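Local structure of protection of telomeres protein poz1 (Schizosaccharomyces pombe, 5WE0) at residues A[12-17]-A[32-37]; A[22-27]-A[61-66]; A[89-94]-A[150-155]; A[135-140]-A[217-222]. The protein is a telomeric DNA-binding protein of fission yeast that negatively regulates telomerase and telomere length. All blocks are in the same frame, centred on the assembly; numbering follows the deposited sequence.

Contact 1. Residues A[12-17]-A[32-37]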
# COMPACT_ATOMS: atom_id res chain seq x y z
N ASN A 12 -4.06 -19.00 8.04
CA ASN A 12 -2.90 -19.38 8.86
C ASN A 12 -1.75 -19.87 8.02
O ASN A 12 -0.58 -19.59 8.32
CB ASN A 12 -3.30 -20.45 9.89
CG ASN A 12 -4.31 -19.93 10.88
OD1 ASN A 12 -5.35 -20.54 11.12
ND2 ASN A 12 -4.02 -18.76 11.45
N THR A 13 -2.04 -20.62 6.95
CA THR A 13 -0.97 -21.01 6.04
C THR A 13 -0.33 -19.81 5.36
O THR A 13 0.90 -19.74 5.21
CB THR A 13 -1.50 -22.02 5.01
OG1 THR A 13 -1.82 -23.25 5.69
CG2 THR A 13 -0.46 -22.27 3.90
N LEU A 14 -1.15 -18.85 4.89
CA LEU A 14 -0.57 -17.67 4.23
C LEU A 14 0.34 -16.90 5.19
O LEU A 14 1.38 -16.36 4.77
CB LEU A 14 -1.67 -16.77 3.67
CG LEU A 14 -2.14 -17.12 2.25
CD1 LEU A 14 -3.17 -16.10 1.77
CD2 LEU A 14 -0.97 -17.22 1.26
N GLU A 15 -0.03 -16.84 6.48
CA GLU A 15 0.78 -16.16 7.48
C GLU A 15 2.22 -16.66 7.47
O GLU A 15 3.16 -15.86 7.53
CB GLU A 15 0.23 -16.41 8.88
CG GLU A 15 -0.97 -15.61 9.27
CD GLU A 15 -1.05 -15.42 10.78
OE1 GLU A 15 0.02 -15.44 11.44
OE2 GLU A 15 -2.17 -15.24 11.30
N THR A 16 2.40 -17.98 7.39
CA THR A 16 3.75 -18.53 7.39
C THR A 16 4.49 -18.24 6.10
O THR A 16 5.72 -18.38 6.06
CB THR A 16 3.74 -20.04 7.68
OG1 THR A 16 3.52 -20.77 6.46
CG2 THR A 16 2.66 -20.39 8.73
N PHE A 17 3.77 -17.90 5.03
CA PHE A 17 4.47 -17.47 3.83
C PHE A 17 4.65 -15.95 3.79
O PHE A 17 5.64 -15.45 3.23
CB PHE A 17 3.73 -17.92 2.56
CG PHE A 17 3.89 -19.39 2.24
CD1 PHE A 17 3.04 -20.33 2.79
CD2 PHE A 17 4.91 -19.83 1.42
CE1 PHE A 17 3.18 -21.69 2.52
CE2 PHE A 17 5.07 -21.19 1.14
CZ PHE A 17 4.20 -22.12 1.69
N SER A 32 2.72 -21.23 -6.63
CA SER A 32 1.54 -22.08 -6.77
C SER A 32 0.75 -22.17 -5.47
O SER A 32 -0.48 -22.05 -5.47
CB SER A 32 1.94 -23.46 -7.28
OG SER A 32 2.28 -24.33 -6.20
N ILE A 33 1.43 -22.37 -4.33
CA ILE A 33 0.71 -22.48 -3.06
C ILE A 33 0.09 -21.13 -2.67
O ILE A 33 -1.10 -21.05 -2.33
CB ILE A 33 1.64 -23.05 -1.97
CG1 ILE A 33 0.92 -23.29 -0.63
CG2 ILE A 33 2.89 -22.18 -1.77
CD1 ILE A 33 -0.17 -24.33 -0.68
N VAL A 34 0.86 -20.05 -2.77
CA VAL A 34 0.33 -18.72 -2.43
C VAL A 34 -0.89 -18.38 -3.29
O VAL A 34 -1.94 -17.98 -2.78
CB VAL A 34 1.44 -17.65 -2.56
CG1 VAL A 34 0.86 -16.24 -2.67
CG2 VAL A 34 2.42 -17.75 -1.36
N ASN A 35 -0.76 -18.56 -4.62
CA ASN A 35 -1.86 -18.25 -5.54
C ASN A 35 -3.10 -19.10 -5.27
O ASN A 35 -4.23 -18.60 -5.28
CB ASN A 35 -1.40 -18.43 -6.98
CG ASN A 35 -0.58 -17.23 -7.48
OD1 ASN A 35 -0.99 -16.09 -7.35
ND2 ASN A 35 0.58 -17.51 -8.07
N ALA A 36 -2.90 -20.41 -5.06
CA ALA A 36 -4.02 -21.29 -4.73
C ALA A 36 -4.71 -20.86 -3.44
O ALA A 36 -5.94 -20.94 -3.33
CB ALA A 36 -3.54 -22.74 -4.65
N CYS A 37 -3.93 -20.43 -2.44
CA CYS A 37 -4.52 -19.91 -1.19
C CYS A 37 -5.32 -18.64 -1.43
O CYS A 37 -6.46 -18.51 -0.96
CB CYS A 37 -3.43 -19.66 -0.15
SG CYS A 37 -2.68 -21.14 0.58
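Leu14 and Cys37 meet through aliphatic carbon: Leu14 CG and Leu14 CD2 both stand 3.7 Å from Cys37 CB, which the forked end of the leucine partly straddles. Leu14 sends its CB along the flank of helix 32-37, and it is the branch end that closes the distance. Its CD2 methyl then continues to the next turn, 4.2 Å from Val34 CA, so the leucine bridges two partners that lie one turn apart. Thr13 adds a marginal touch, its CG2 methyl resting 4.2 Å from Cys37 SG.

The aromatic part belongs to Phe17. The far end of its ring meets Ile33, with Phe17 CZ 3.7 Å from Ile33 CG2, and the two side chains cross at about a right angle. Ile33 CG1, anti to the backbone N (chi1 -176°), also comes near the same end of the ring. Closer to the backbone, Phe17 CB lies 4.1 Å from Val34 CG2, so a valine methyl packs at the root of the phenylalanine while isoleucine takes the ring's outer end.

The evidence points to apolar packing, with 274 Å² buried in total. The segment axes approach to 10.3 Å and run 142° apart, close to antiparallel, as suits two successive helices joined by a loop. Among its neighbours, Leu14 also reaches Met56 of helix 54-64, while Val34 touches Tyr24 and Met26 of the connecting loop and an aromatic side chain of another protein's chain.

Contact 2. Residues A[22-27]-A[61-66]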
# COMPACT_ATOMS: atom_id res chain seq x y z
N ASN A 22 11.94 -8.76 7.23
CA ASN A 22 12.00 -7.67 6.27
C ASN A 22 10.75 -7.73 5.41
O ASN A 22 9.66 -8.01 5.92
CB ASN A 22 13.29 -7.74 5.45
CG ASN A 22 14.53 -7.75 6.32
OD1 ASN A 22 14.76 -6.83 7.11
ND2 ASN A 22 15.31 -8.82 6.22
N HIS A 23 10.87 -7.46 4.11
CA HIS A 23 9.69 -7.31 3.27
C HIS A 23 9.43 -8.57 2.45
O HIS A 23 10.35 -9.21 1.95
CB HIS A 23 9.85 -6.11 2.33
CG HIS A 23 10.00 -4.81 3.05
ND1 HIS A 23 9.11 -4.38 4.01
CD2 HIS A 23 10.95 -3.85 2.96
CE1 HIS A 23 9.49 -3.20 4.46
NE2 HIS A 23 10.60 -2.85 3.84
N TYR A 24 8.15 -8.91 2.32
CA TYR A 24 7.76 -10.05 1.51
C TYR A 24 8.03 -9.80 0.03
O TYR A 24 7.97 -8.67 -0.47
CB TYR A 24 6.28 -10.36 1.74
CG TYR A 24 5.75 -11.40 0.78
CD1 TYR A 24 5.95 -12.76 1.00
CD2 TYR A 24 5.11 -11.01 -0.39
CE1 TYR A 24 5.49 -13.71 0.08
CE2 TYR A 24 4.65 -11.95 -1.30
CZ TYR A 24 4.84 -13.29 -1.06
OH TYR A 24 4.38 -14.20 -1.98
N ASP A 25 8.36 -10.88 -0.68
CA ASP A 25 8.39 -10.88 -2.13
C ASP A 25 8.00 -12.27 -2.61
O ASP A 25 8.33 -13.26 -1.96
CB ASP A 25 9.77 -10.47 -2.69
CG ASP A 25 9.80 -10.42 -4.24
OD1 ASP A 25 8.77 -10.10 -4.89
OD2 ASP A 25 10.88 -10.71 -4.80
N MET A 26 7.31 -12.35 -3.74
CA MET A 26 6.88 -13.66 -4.20
C MET A 26 8.06 -14.40 -4.81
O MET A 26 8.75 -13.88 -5.68
CB MET A 26 5.74 -13.58 -5.22
CG MET A 26 5.28 -14.99 -5.58
SD MET A 26 3.53 -15.30 -5.19
CE MET A 26 2.77 -14.48 -6.59
N GLN A 27 8.30 -15.61 -4.32
CA GLN A 27 9.28 -16.49 -4.92
C GLN A 27 8.56 -17.39 -5.90
O GLN A 27 7.47 -17.88 -5.61
CB GLN A 27 9.98 -17.34 -3.86
CG GLN A 27 10.54 -16.55 -2.68
CD GLN A 27 11.77 -15.76 -3.07
OE1 GLN A 27 11.69 -14.56 -3.33
NE2 GLN A 27 12.93 -16.43 -3.11
N ILE A 61 1.09 -4.56 0.23
CA ILE A 61 1.84 -3.31 0.04
C ILE A 61 3.30 -3.61 -0.28
O ILE A 61 3.89 -2.99 -1.18
CB ILE A 61 1.70 -2.42 1.29
CG1 ILE A 61 0.26 -1.93 1.43
CG2 ILE A 61 2.71 -1.27 1.25
CD1 ILE A 61 -0.26 -1.16 0.19
N GLU A 62 3.91 -4.54 0.45
CA GLU A 62 5.30 -4.91 0.17
C GLU A 62 5.44 -5.48 -1.25
O GLU A 62 6.43 -5.21 -1.94
CB GLU A 62 5.78 -5.92 1.21
CG GLU A 62 5.83 -5.35 2.64
CD GLU A 62 6.20 -6.39 3.67
OE1 GLU A 62 5.84 -7.58 3.47
OE2 GLU A 62 6.85 -6.03 4.69
N TYR A 63 4.47 -6.29 -1.69
CA TYR A 63 4.55 -6.90 -3.01
C TYR A 63 4.26 -5.87 -4.10
O TYR A 63 5.06 -5.68 -5.02
CB TYR A 63 3.55 -8.07 -3.09
CG TYR A 63 3.57 -8.87 -4.40
CD1 TYR A 63 4.76 -9.33 -4.95
CD2 TYR A 63 2.38 -9.19 -5.06
CE1 TYR A 63 4.76 -10.06 -6.14
CE2 TYR A 63 2.38 -9.92 -6.23
CZ TYR A 63 3.57 -10.35 -6.77
OH TYR A 63 3.57 -11.08 -7.92
N CYS A 64 3.17 -5.12 -3.93
CA CYS A 64 2.75 -4.11 -4.91
C CYS A 64 3.86 -3.10 -5.22
O CYS A 64 4.08 -2.75 -6.39
CB CYS A 64 1.51 -3.40 -4.38
SG CYS A 64 0.90 -2.12 -5.45
N PHE A 65 4.51 -2.57 -4.19
CA PHE A 65 5.54 -1.56 -4.40
C PHE A 65 6.94 -2.15 -4.37
O PHE A 65 7.92 -1.40 -4.40
CB PHE A 65 5.40 -0.43 -3.36
CG PHE A 65 4.13 0.35 -3.52
CD1 PHE A 65 3.99 1.25 -4.57
CD2 PHE A 65 3.06 0.13 -2.68
CE1 PHE A 65 2.81 1.93 -4.76
CE2 PHE A 65 1.88 0.82 -2.86
CZ PHE A 65 1.75 1.72 -3.90
N ASN A 66 7.05 -3.49 -4.33
CA ASN A 66 8.33 -4.17 -4.48
C ASN A 66 9.33 -3.68 -3.43
O ASN A 66 10.49 -3.38 -3.73
CB ASN A 66 8.84 -3.96 -5.92
CG ASN A 66 9.64 -5.17 -6.46
OD1 ASN A 66 9.71 -6.22 -5.83
ND2 ASN A 66 10.22 -5.01 -7.64
O HOH W 1 8.83 -6.90 -2.01
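Glu62 lays its carboxylate against the extended backbone at His23 and Tyr24, one oxygen taking the imidazole of His23, the other the backbone N of Tyr24. His23 ND1 donates to Glu62 OE2 over 2.9 Å at 171°, nearly straight, with the oxygen in the imidazole plane but the donor above the carboxylate plane; the two planes stand almost perpendicular. Tyr24 N donates to Glu62 OE1, also over 2.9 Å, again from above that plane. The glutamate reaches this far because its chain is extended beyond CG (chi2 175°). Both ends of the pair have further partners: Glu62 OE2 forms a salt bridge with Lys224, and His23 NE2 is hydrogen-bonded to Ser217. With an alanine in place of Glu62, His23 ND1 and Tyr24 N would probably be left without their acceptor and Lys224 without its counter-charge.

Tyr63 carries the apolar side. Met26 CB packs 3.8 Å from Tyr63 CE1, and the bent methionine chain returns its CE methyl to 3.7 Å from Tyr63 OH. Tyr24 meets the stem of the same tyrosine at its ring edge, CD2 lying 4.3 Å from Tyr63 CB. An aromatic side chain of another protein's chain stacks on Tyr63, so this residue also belongs to an interface.

A water donates to Glu62 O at 2.9 Å; its leg to Tyr24 O is doubtfully short. Glu62 O also accepts from Leu67 N: with Asn66 N bonded to Tyr63 O and Asn66 at positive phi, a Schellman motif ends helix 54-64, and beside it a His-carboxylate hydrogen bond fastens the loop.

Contact 3. Residues A[89-94]-A[150-155]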
# COMPACT_ATOMS: atom_id res chain seq x y z
N ILE A 89 6.74 -1.32 -10.62
CA ILE A 89 5.45 -0.97 -10.04
C ILE A 89 4.45 -0.78 -11.17
O ILE A 89 4.76 -0.11 -12.18
CB ILE A 89 5.55 0.30 -9.16
CG1 ILE A 89 6.56 0.07 -8.02
CG2 ILE A 89 4.17 0.68 -8.62
CD1 ILE A 89 6.99 1.32 -7.34
N LEU A 90 3.28 -1.39 -11.03
CA LEU A 90 2.18 -1.25 -11.98
C LEU A 90 1.35 -0.03 -11.58
O LEU A 90 0.50 -0.11 -10.69
CB LEU A 90 1.34 -2.53 -12.00
CG LEU A 90 0.09 -2.47 -12.91
CD1 LEU A 90 0.46 -2.12 -14.37
CD2 LEU A 90 -0.72 -3.75 -12.84
N TRP A 91 1.60 1.10 -12.23
CA TRP A 91 0.80 2.30 -11.99
C TRP A 91 -0.46 2.15 -12.82
O TRP A 91 -0.53 2.55 -13.99
CB TRP A 91 1.58 3.56 -12.32
CG TRP A 91 2.78 3.70 -11.44
CD1 TRP A 91 4.06 3.40 -11.76
CD2 TRP A 91 2.80 4.17 -10.08
NE1 TRP A 91 4.89 3.65 -10.70
CE2 TRP A 91 4.13 4.12 -9.65
CE3 TRP A 91 1.81 4.62 -9.19
CZ2 TRP A 91 4.51 4.49 -8.36
CZ3 TRP A 91 2.19 5.01 -7.93
CH2 TRP A 91 3.54 4.94 -7.52
N GLU A 92 -1.46 1.54 -12.24
CA GLU A 92 -2.77 1.45 -12.85
C GLU A 92 -3.74 1.99 -11.82
O GLU A 92 -3.63 1.68 -10.63
CB GLU A 92 -3.09 -0.01 -13.26
CG GLU A 92 -4.39 -0.16 -14.07
CD GLU A 92 -5.65 -0.35 -13.22
OE1 GLU A 92 -5.66 -1.25 -12.34
OE2 GLU A 92 -6.65 0.42 -13.44
N TYR A 93 -4.65 2.86 -12.27
CA TYR A 93 -5.51 3.63 -11.36
C TYR A 93 -6.22 2.74 -10.35
O TYR A 93 -6.21 3.01 -9.14
CB TYR A 93 -6.53 4.43 -12.17
CG TYR A 93 -7.77 4.70 -11.42
CD1 TYR A 93 -7.75 5.56 -10.30
CD2 TYR A 93 -8.98 4.07 -11.77
CE1 TYR A 93 -8.90 5.80 -9.55
CE2 TYR A 93 -10.14 4.30 -11.02
CZ TYR A 93 -10.08 5.17 -9.91
OH TYR A 93 -11.20 5.43 -9.15
N SER A 94 -6.86 1.67 -10.83
CA SER A 94 -7.67 0.83 -9.96
C SER A 94 -6.82 0.13 -8.90
O SER A 94 -7.15 0.14 -7.71
CB SER A 94 -8.44 -0.18 -10.81
OG SER A 94 -9.25 -1.01 -10.00
N ARG A 150 1.01 11.26 -5.92
CA ARG A 150 1.67 12.11 -6.89
C ARG A 150 2.19 11.29 -8.07
O ARG A 150 2.06 11.70 -9.24
CB ARG A 150 2.79 12.87 -6.20
CG ARG A 150 3.37 13.94 -7.08
CD ARG A 150 3.69 15.17 -6.27
NE ARG A 150 5.14 15.24 -6.16
CZ ARG A 150 5.81 16.26 -5.67
NH1 ARG A 150 7.14 16.21 -5.64
NH2 ARG A 150 5.16 17.32 -5.20
N TRP A 151 2.78 10.12 -7.79
CA TRP A 151 3.29 9.33 -8.91
C TRP A 151 2.17 8.70 -9.73
O TRP A 151 2.32 8.58 -10.95
CB TRP A 151 4.27 8.28 -8.39
CG TRP A 151 5.64 8.91 -8.26
CD1 TRP A 151 6.05 9.85 -7.33
CD2 TRP A 151 6.76 8.69 -9.12
NE1 TRP A 151 7.36 10.21 -7.57
CE2 TRP A 151 7.82 9.51 -8.66
CE3 TRP A 151 6.98 7.87 -10.23
CZ2 TRP A 151 9.07 9.52 -9.26
CZ3 TRP A 151 8.21 7.90 -10.85
CH2 TRP A 151 9.25 8.72 -10.36
N MET A 152 1.04 8.36 -9.10
CA MET A 152 -0.15 7.99 -9.86
C MET A 152 -0.61 9.16 -10.74
O MET A 152 -0.93 8.97 -11.92
CB MET A 152 -1.28 7.55 -8.93
CG MET A 152 -2.49 6.95 -9.63
SD MET A 152 -2.07 5.40 -10.48
CE MET A 152 -2.39 5.80 -12.20
N ALA A 153 -0.63 10.37 -10.19
CA ALA A 153 -0.98 11.55 -10.98
C ALA A 153 -0.00 11.73 -12.14
O ALA A 153 -0.42 11.98 -13.27
CB ALA A 153 -0.99 12.79 -10.09
N PHE A 154 1.31 11.59 -11.87
CA PHE A 154 2.30 11.67 -12.94
C PHE A 154 2.00 10.69 -14.07
O PHE A 154 2.09 11.04 -15.26
CB PHE A 154 3.69 11.38 -12.39
CG PHE A 154 4.25 12.47 -11.54
CD1 PHE A 154 3.68 13.73 -11.52
CD2 PHE A 154 5.36 12.23 -10.74
CE1 PHE A 154 4.20 14.73 -10.72
CE2 PHE A 154 5.90 13.22 -9.94
CZ PHE A 154 5.32 14.48 -9.93
N HIS A 155 1.66 9.45 -13.73
CA HIS A 155 1.38 8.45 -14.77
C HIS A 155 0.19 8.88 -15.62
O HIS A 155 0.24 8.79 -16.85
CB HIS A 155 1.14 7.09 -14.12
CG HIS A 155 0.87 5.99 -15.10
ND1 HIS A 155 -0.40 5.65 -15.51
CD2 HIS A 155 1.71 5.13 -15.72
CE1 HIS A 155 -0.33 4.63 -16.36
NE2 HIS A 155 0.94 4.30 -16.50
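Trp91 carries CG anti to its carbonyl carbon (chi1 -63°), and His155 carries CG anti to its backbone N (chi1 -179°); these two settings put the indole on helix 150-155 and the imidazole beneath the tryptophan's own backbone. Trp151 CB sits over one face of the indole, 3.5 Å from Trp91 CH2, a CH-pi contact to the six-membered ring, while Ile89 CG2 covers the opposite face. The plate is thus clamped from both sides.

Trp91 gives a second CH-pi contact with its own CB, 4.0 Å from the centroid of the His155 ring. Over that same face lies Trp91 O, 3.2 Å from His155 CE1; its angles to the ring nitrogens are too poor for hydrogen bonds. Without the imidazole, as with an alanine here, Trp91 CB and its carbonyl lose the ring they lie on, which is likely to open a gap on this flank.

Met152 bends so that CE reaches 3.7 Å from Tyr93 N, at the start of helix 93-115. There Glu92 is the N-cap, its OE2 accepting from Ser94 N at 2.9 Å. Outside the two segments, Glu92 OE1 pairs with a basic side chain of another protein's chain in a salt bridge. Trp209 meets both Trp91 and Trp151 edge-to-face.

Chemically, cohesion between the segments rests on aromatic faces and a thioether, while the polar bonds lie within 89-94: the helix cap and a weak bond closing the inverse gamma turn centred on Trp91.

Contact 4. Residues A[135-140]-A[217-222]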
# COMPACT_ATOMS: atom_id res chain seq x y z
N ASN A 135 4.48 9.25 16.28
CA ASN A 135 4.85 10.42 15.49
C ASN A 135 5.69 10.05 14.27
O ASN A 135 5.52 10.61 13.19
CB ASN A 135 5.61 11.39 16.41
CG ASN A 135 6.02 12.66 15.71
OD1 ASN A 135 5.19 13.44 15.25
ND2 ASN A 135 7.33 12.88 15.64
N GLU A 136 6.62 9.11 14.44
CA GLU A 136 7.45 8.67 13.31
C GLU A 136 6.60 7.99 12.25
O GLU A 136 6.71 8.30 11.06
CB GLU A 136 8.55 7.75 13.80
CG GLU A 136 9.83 8.45 14.18
CD GLU A 136 10.84 7.47 14.74
OE1 GLU A 136 11.10 6.46 14.07
OE2 GLU A 136 11.39 7.71 15.83
N ALA A 137 5.73 7.06 12.66
CA ALA A 137 4.86 6.38 11.72
C ALA A 137 3.95 7.36 11.00
O ALA A 137 3.76 7.26 9.78
CB ALA A 137 4.04 5.31 12.44
N LEU A 138 3.39 8.34 11.73
CA LEU A 138 2.50 9.30 11.09
C LEU A 138 3.22 10.12 10.04
O LEU A 138 2.65 10.41 8.98
CB LEU A 138 1.89 10.25 12.13
CG LEU A 138 0.77 9.76 13.03
CD1 LEU A 138 0.57 10.78 14.16
CD2 LEU A 138 -0.50 9.58 12.20
N LYS A 139 4.47 10.51 10.32
CA LYS A 139 5.22 11.32 9.36
C LYS A 139 5.57 10.50 8.12
O LYS A 139 5.39 10.97 6.99
CB LYS A 139 6.48 11.87 10.02
CG LYS A 139 6.21 13.13 10.83
CD LYS A 139 7.21 13.31 11.97
CE LYS A 139 8.60 13.57 11.46
NZ LYS A 139 9.60 13.66 12.56
N LEU A 140 6.05 9.28 8.33
CA LEU A 140 6.34 8.38 7.22
C LEU A 140 5.08 8.06 6.42
O LEU A 140 5.12 8.02 5.18
CB LEU A 140 6.98 7.09 7.74
CG LEU A 140 8.37 7.27 8.35
CD1 LEU A 140 8.80 6.05 9.19
CD2 LEU A 140 9.39 7.55 7.23
N SER A 217 8.97 1.75 2.89
CA SER A 217 9.59 0.62 3.58
C SER A 217 9.71 0.90 5.08
O SER A 217 9.38 0.05 5.92
CB SER A 217 10.96 0.35 3.00
OG SER A 217 11.65 -0.53 3.88
N ARG A 218 10.21 2.09 5.43
CA ARG A 218 10.36 2.44 6.84
C ARG A 218 9.01 2.55 7.53
O ARG A 218 8.90 2.23 8.72
CB ARG A 218 11.17 3.73 6.97
CG ARG A 218 12.67 3.48 6.74
CD ARG A 218 13.47 4.73 6.94
NE ARG A 218 13.40 5.63 5.80
CZ ARG A 218 13.37 6.95 5.91
NH1 ARG A 218 13.40 7.49 7.12
NH2 ARG A 218 13.32 7.72 4.84
N TYR A 219 7.98 3.00 6.81
CA TYR A 219 6.65 3.02 7.40
C TYR A 219 6.19 1.60 7.75
O TYR A 219 5.60 1.37 8.81
CB TYR A 219 5.63 3.68 6.46
CG TYR A 219 4.25 3.51 7.02
CD1 TYR A 219 3.84 4.23 8.16
CD2 TYR A 219 3.38 2.58 6.48
CE1 TYR A 219 2.58 4.03 8.71
CE2 TYR A 219 2.13 2.37 7.00
CZ TYR A 219 1.74 3.09 8.12
OH TYR A 219 0.48 2.85 8.64
N ILE A 220 6.40 0.66 6.84
CA ILE A 220 5.96 -0.72 7.08
C ILE A 220 6.72 -1.33 8.24
O ILE A 220 6.15 -2.02 9.08
CB ILE A 220 6.11 -1.55 5.78
CG1 ILE A 220 5.12 -1.05 4.70
CG2 ILE A 220 5.90 -3.05 6.08
CD1 ILE A 220 3.61 -1.22 5.07
N GLN A 221 8.04 -1.09 8.31
CA GLN A 221 8.86 -1.67 9.37
C GLN A 221 8.52 -1.04 10.73
O GLN A 221 8.48 -1.73 11.75
CB GLN A 221 10.34 -1.48 9.04
CG GLN A 221 10.85 -2.32 7.82
CD GLN A 221 10.57 -3.84 7.98
OE1 GLN A 221 9.61 -4.37 7.41
NE2 GLN A 221 11.43 -4.52 8.75
N CYS A 222 8.31 0.28 10.74
CA CYS A 222 7.88 0.98 11.94
C CYS A 222 6.56 0.41 12.45
O CYS A 222 6.42 0.08 13.63
CB CYS A 222 7.73 2.47 11.64
SG CYS A 222 7.34 3.52 13.08
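Leu140 and Tyr219 mark the close pass of two helices, their CA atoms 5.4 Å apart. Leu140 CB lies 3.9 Å from Tyr219 CB. Around them the apolar packing spreads: Ala137 CB rests 3.8 Å from Cys222 SG, a sulfur put there by its position anti to the backbone N (chi1 -175°), and Leu140 CD1 lies 4.0 Å from Arg218 CB.

Polar atoms join in without bonding across. Ala137 O approaches the edge of the tyrosine ring, near its plane, at 3.4 Å from Tyr219 CD1; the ring's hydroxyl is hydrogen-bonded to Glu107 of helix 93-115. The other methyl of the leucine, Leu140 CD2, lies over one face of the Arg218 guanidinium, 4.0 Å from NH1, and the two side chains cross at roughly a right angle. The charge itself is answered by an acidic side chain of another protein's chain, and Glu136 likewise binds that partner's backbone.

The axes come within 9.0 Å at 148°, nearly antiparallel. Small Ala137 and Cys222 facing each other fit this spacing. The antiparallel pair is part of an all-helical fold, which as a whole probably resembles the TRFH domain of other telomere proteins.

Contacts 1 and 2 interleave along the chain and touch, their centres 14 Å apart: the loop between helices 2-18 and 31-43 joins them, Phe17 O packing 3.5 Å from Tyr24 CD1. Contact 2 is the hub, since it also touches contact 3 through Phe65, which meets Ile89 and Trp91, and contact 4 through the probable hydrogen bond between His23 and Ser217. Contacts 3 and 4 share helix 130-157 and alternate in sequence, yet their centres lie 22 Å apart and they do not touch. Contact 1 is remote from both, about 28 and 27 Å between centres. The N-terminal hairpin is thus linked through loop 22-27 and helix 54-64 to the longer helices 93-115, 130-157 and 209-230.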